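Local coordinates for protein exocyst complex component EXO70 (Saccharomyces cerevisiae, PDB 2PFV) that serves as a subunit of the exocyst, the complex that tethers secretory vesicles to sites of exocytosis, and takes part in its assembly, at residues A[19-24]-A[72-77]. Residues are numbered along the deposited sequence; the frame is centred on the assembly and turned at random.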
ATOM      1  N   ASN A  19      -4.419 -51.030 -54.520  1.00 42.61           N
ATOM      2  CA  ASN A  19      -5.359 -50.276 -55.336  1.00 45.22           C
ATOM      3  C   ASN A  19      -6.201 -49.380 -54.437  1.00 45.16           C
ATOM      4  O   ASN A  19      -6.403 -48.201 -54.734  1.00 45.86           O
ATOM      5  CB  ASN A  19      -6.276 -51.219 -56.117  1.00 47.28           C
ATOM      6  CG  ASN A  19      -7.301 -50.469 -56.951  1.00 49.32           C
ATOM      7  OD1 ASN A  19      -6.945 -49.678 -57.822  1.00 50.08           O
ATOM      8  ND2 ASN A  19      -8.581 -50.714 -56.685  1.00 52.20           N
ATOM      9  N   GLU A  20      -6.699 -49.945 -53.341  1.00 45.49           N
ATOM     10  CA  GLU A  20      -7.502 -49.184 -52.392  1.00 46.06           C
ATOM     11  C   GLU A  20      -6.709 -47.992 -51.855  1.00 45.10           C
ATOM     12  O   GLU A  20      -7.230 -46.881 -51.752  1.00 44.29           O
ATOM     13  CB  GLU A  20      -7.928 -50.070 -51.223  1.00 49.54           C
ATOM     14  CG  GLU A  20      -9.284 -50.726 -51.379  1.00 52.83           C
ATOM     15  CD  GLU A  20     -10.240 -50.328 -50.269  1.00 56.39           C
ATOM     16  OE1 GLU A  20      -9.941 -50.612 -49.086  1.00 55.89           O
ATOM     17  OE2 GLU A  20     -11.294 -49.726 -50.576  1.00 59.41           O
ATOM     18  N   ALA A  21      -5.445 -48.236 -51.519  1.00 42.49           N
ATOM     19  CA  ALA A  21      -4.577 -47.197 -50.985  1.00 41.00           C
ATOM     20  C   ALA A  21      -4.384 -46.046 -51.960  1.00 40.54           C
ATOM     21  O   ALA A  21      -4.502 -44.883 -51.581  1.00 39.30           O
ATOM     22  CB  ALA A  21      -3.231 -47.784 -50.608  1.00 39.01           C
ATOM     23  N   SER A  22      -4.080 -46.370 -53.212  1.00 41.61           N
ATOM     24  CA  SER A  22      -3.872 -45.349 -54.232  1.00 42.38           C
ATOM     25  C   SER A  22      -5.124 -44.513 -54.400  1.00 42.25           C
ATOM     26  O   SER A  22      -5.060 -43.334 -54.739  1.00 43.74           O
ATOM     27  CB  SER A  22      -3.496 -45.997 -55.562  1.00 42.71           C
ATOM     28  OG  SER A  22      -2.164 -46.482 -55.506  1.00 47.37           O
ATOM     29  N   LYS A  23      -6.266 -45.139 -54.152  1.00 41.66           N
ATOM     30  CA  LYS A  23      -7.545 -44.466 -54.247  1.00 42.28           C
ATOM     31  C   LYS A  23      -7.613 -43.435 -53.113  1.00 41.56           C
ATOM     32  O   LYS A  23      -7.874 -42.248 -53.345  1.00 41.56           O
ATOM     33  CB  LYS A  23      -8.657 -45.503 -54.106  1.00 43.86           C
ATOM     34  CG  LYS A  23     -10.040 -45.013 -54.452  1.00 48.02           C
ATOM     35  CD  LYS A  23     -11.073 -46.140 -54.293  1.00 49.05           C
ATOM     36  CE  LYS A  23     -10.786 -47.316 -55.222  1.00 49.62           C
ATOM     37  NZ  LYS A  23     -11.812 -48.406 -55.113  1.00 49.27           N
ATOM     38  N   TYR A  24      -7.365 -43.890 -51.886  1.00 37.81           N
ATOM     39  CA  TYR A  24      -7.398 -43.001 -50.733  1.00 34.83           C
ATOM     40  C   TYR A  24      -6.405 -41.858 -50.891  1.00 32.58           C
ATOM     41  O   TYR A  24      -6.649 -40.743 -50.432  1.00 29.17           O
ATOM     42  CB  TYR A  24      -7.082 -43.771 -49.451  1.00 36.24           C
ATOM     43  CG  TYR A  24      -8.165 -44.732 -49.048  1.00 36.13           C
ATOM     44  CD1 TYR A  24      -9.502 -44.335 -49.037  1.00 35.61           C
ATOM     45  CD2 TYR A  24      -7.859 -46.044 -48.693  1.00 37.22           C
ATOM     46  CE1 TYR A  24     -10.515 -45.223 -48.687  1.00 38.75           C
ATOM     47  CE2 TYR A  24      -8.864 -46.948 -48.338  1.00 40.64           C
ATOM     48  CZ  TYR A  24     -10.190 -46.531 -48.339  1.00 40.19           C
ATOM     49  OH  TYR A  24     -11.184 -47.417 -47.990  1.00 40.81           O
ATOM     50  N   THR A  72       5.458 -49.665 -46.837  1.00 26.09           N
ATOM     51  CA  THR A  72       6.124 -48.369 -46.868  1.00 26.59           C
ATOM     52  C   THR A  72       5.197 -47.287 -47.414  1.00 26.29           C
ATOM     53  O   THR A  72       5.182 -46.145 -46.938  1.00 24.78           O
ATOM     54  CB  THR A  72       7.387 -48.437 -47.755  1.00 28.16           C
ATOM     55  OG1 THR A  72       8.211 -49.527 -47.323  1.00 30.66           O
ATOM     56  CG2 THR A  72       8.182 -47.145 -47.657  1.00 27.58           C
ATOM     57  N   HIS A  73       4.426 -47.650 -48.428  1.00 28.22           N
ATOM     58  CA  HIS A  73       3.509 -46.703 -49.018  1.00 29.02           C
ATOM     59  C   HIS A  73       2.504 -46.249 -47.963  1.00 26.77           C
ATOM     60  O   HIS A  73       2.323 -45.056 -47.747  1.00 26.53           O
ATOM     61  CB  HIS A  73       2.783 -47.332 -50.207  1.00 32.47           C
ATOM     62  CG  HIS A  73       1.891 -46.370 -50.925  1.00 36.53           C
ATOM     63  ND1 HIS A  73       0.827 -46.774 -51.699  1.00 41.02           N
ATOM     64  CD2 HIS A  73       1.903 -45.017 -50.975  1.00 38.67           C
ATOM     65  CE1 HIS A  73       0.217 -45.710 -52.194  1.00 41.62           C
ATOM     66  NE2 HIS A  73       0.851 -44.631 -51.770  1.00 40.13           N
ATOM     67  N   LEU A  74       1.858 -47.193 -47.286  1.00 26.69           N
ATOM     68  CA  LEU A  74       0.888 -46.821 -46.252  1.00 26.13           C
ATOM     69  C   LEU A  74       1.557 -45.981 -45.168  1.00 27.21           C
ATOM     70  O   LEU A  74       1.058 -44.911 -44.785  1.00 23.63           O
ATOM     71  CB  LEU A  74       0.252 -48.074 -45.629  1.00 27.67           C
ATOM     72  CG  LEU A  74      -1.082 -48.603 -46.192  1.00 31.33           C
ATOM     73  CD1 LEU A  74      -1.267 -48.222 -47.657  1.00 33.43           C
ATOM     74  CD2 LEU A  74      -1.120 -50.114 -46.025  1.00 29.68           C
ATOM     75  N   GLU A  75       2.695 -46.454 -44.666  1.00 25.84           N
ATOM     76  CA  GLU A  75       3.395 -45.717 -43.624  1.00 27.04           C
ATOM     77  C   GLU A  75       3.702 -44.271 -44.023  1.00 24.40           C
ATOM     78  O   GLU A  75       3.408 -43.334 -43.284  1.00 24.91           O
ATOM     79  CB  GLU A  75       4.700 -46.432 -43.263  1.00 31.79           C
ATOM     80  CG  GLU A  75       4.483 -47.788 -42.609  1.00 41.09           C
ATOM     81  CD  GLU A  75       5.715 -48.684 -42.669  1.00 46.20           C
ATOM     82  OE1 GLU A  75       5.594 -49.877 -42.314  1.00 48.53           O
ATOM     83  OE2 GLU A  75       6.799 -48.198 -43.072  1.00 48.33           O
ATOM     84  N   GLN A  76       4.290 -44.089 -45.195  1.00 23.43           N
ATOM     85  CA  GLN A  76       4.649 -42.749 -45.630  1.00 26.59           C
ATOM     86  C   GLN A  76       3.451 -41.855 -45.945  1.00 27.15           C
ATOM     87  O   GLN A  76       3.461 -40.675 -45.606  1.00 25.66           O
ATOM     88  CB  GLN A  76       5.597 -42.836 -46.822  1.00 27.01           C
ATOM     89  CG  GLN A  76       6.917 -43.500 -46.445  1.00 28.00           C
ATOM     90  CD  GLN A  76       7.628 -42.754 -45.349  1.00 30.27           C
ATOM     91  OE1 GLN A  76       8.337 -43.351 -44.539  1.00 32.65           O
ATOM     92  NE2 GLN A  76       7.451 -41.431 -45.312  1.00 29.67           N
ATOM     93  N   LEU A  77       2.419 -42.423 -46.562  1.00 26.40           N
ATOM     94  CA  LEU A  77       1.225 -41.655 -46.895  1.00 27.91           C
ATOM     95  C   LEU A  77       0.580 -41.121 -45.613  1.00 28.07           C
ATOM     96  O   LEU A  77       0.151 -39.963 -45.544  1.00 26.76           O
ATOM     97  CB  LEU A  77       0.238 -42.537 -47.680  1.00 27.48           C
ATOM     98  CG  LEU A  77      -1.072 -41.898 -48.147  1.00 29.41           C
ATOM     99  CD1 LEU A  77      -0.795 -40.539 -48.820  1.00 28.82           C
ATOM    100  CD2 LEU A  77      -1.777 -42.865 -49.109  1.00 26.93           C
TER
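Ala-21 meets Leu-74 in a small apolar contact between two nearly parallel helices at the N-terminal end of the rod-shaped chain. Segment 19-24 belongs to helix 14-29, and segment 72-77 to helix 65-93. Helix 37-55 lies between them in sequence, and Tyr-24 and Glu-20 pack on it. All three helices fall in the N-terminal family region of Exo70.

The segment axes come within 10.9 Å and are inclined by 20°. Ala-21 faces the partner helix, and its CA lies 7.2 Å from CA of Leu-74. The methyl CB of Ala-21 touches CD1 of Leu-74 at 3.6 Å. The CB bond of Leu-74 runs alongside the partner helix, and it is the CD1 methyl that closes on Ala-21. Leu-77 lies one helical turn after His-73 and also faces helix 14-29. Its CG is anti to the backbone N (chi1 -179°), which extends the side chain toward Ala-21. There CD2 reaches the carbonyl O of Ala-21 at 4.2 Å.

His-73 borders this apolar patch. Its CG is likewise anti to the backbone N (chi1 -176°), and the ring reaches across to the first helix. ND1 of His-73 is 4.3 Å from CB of Ala-21, which approaches the ring obliquely. OG of Ser-22 lies at the ring edge, close to the ring plane, 4.2 Å from CE1 of His-73. On the same ring, NE2 makes a weak hydrogen bond to OE2 of Glu-25, just past segment 19-24. OG of Ser-22 bonds weakly to the carbonyl O of Ala-18 in its own helix.

No hydrogen bond joins the two segments. Their direct contact is van der Waals packing: the Ala-21 methyl on Leu-74, Leu-77 loosely against the Ala-21 carbonyl, and the His-73 ring beside Ala-21 and Ser-22.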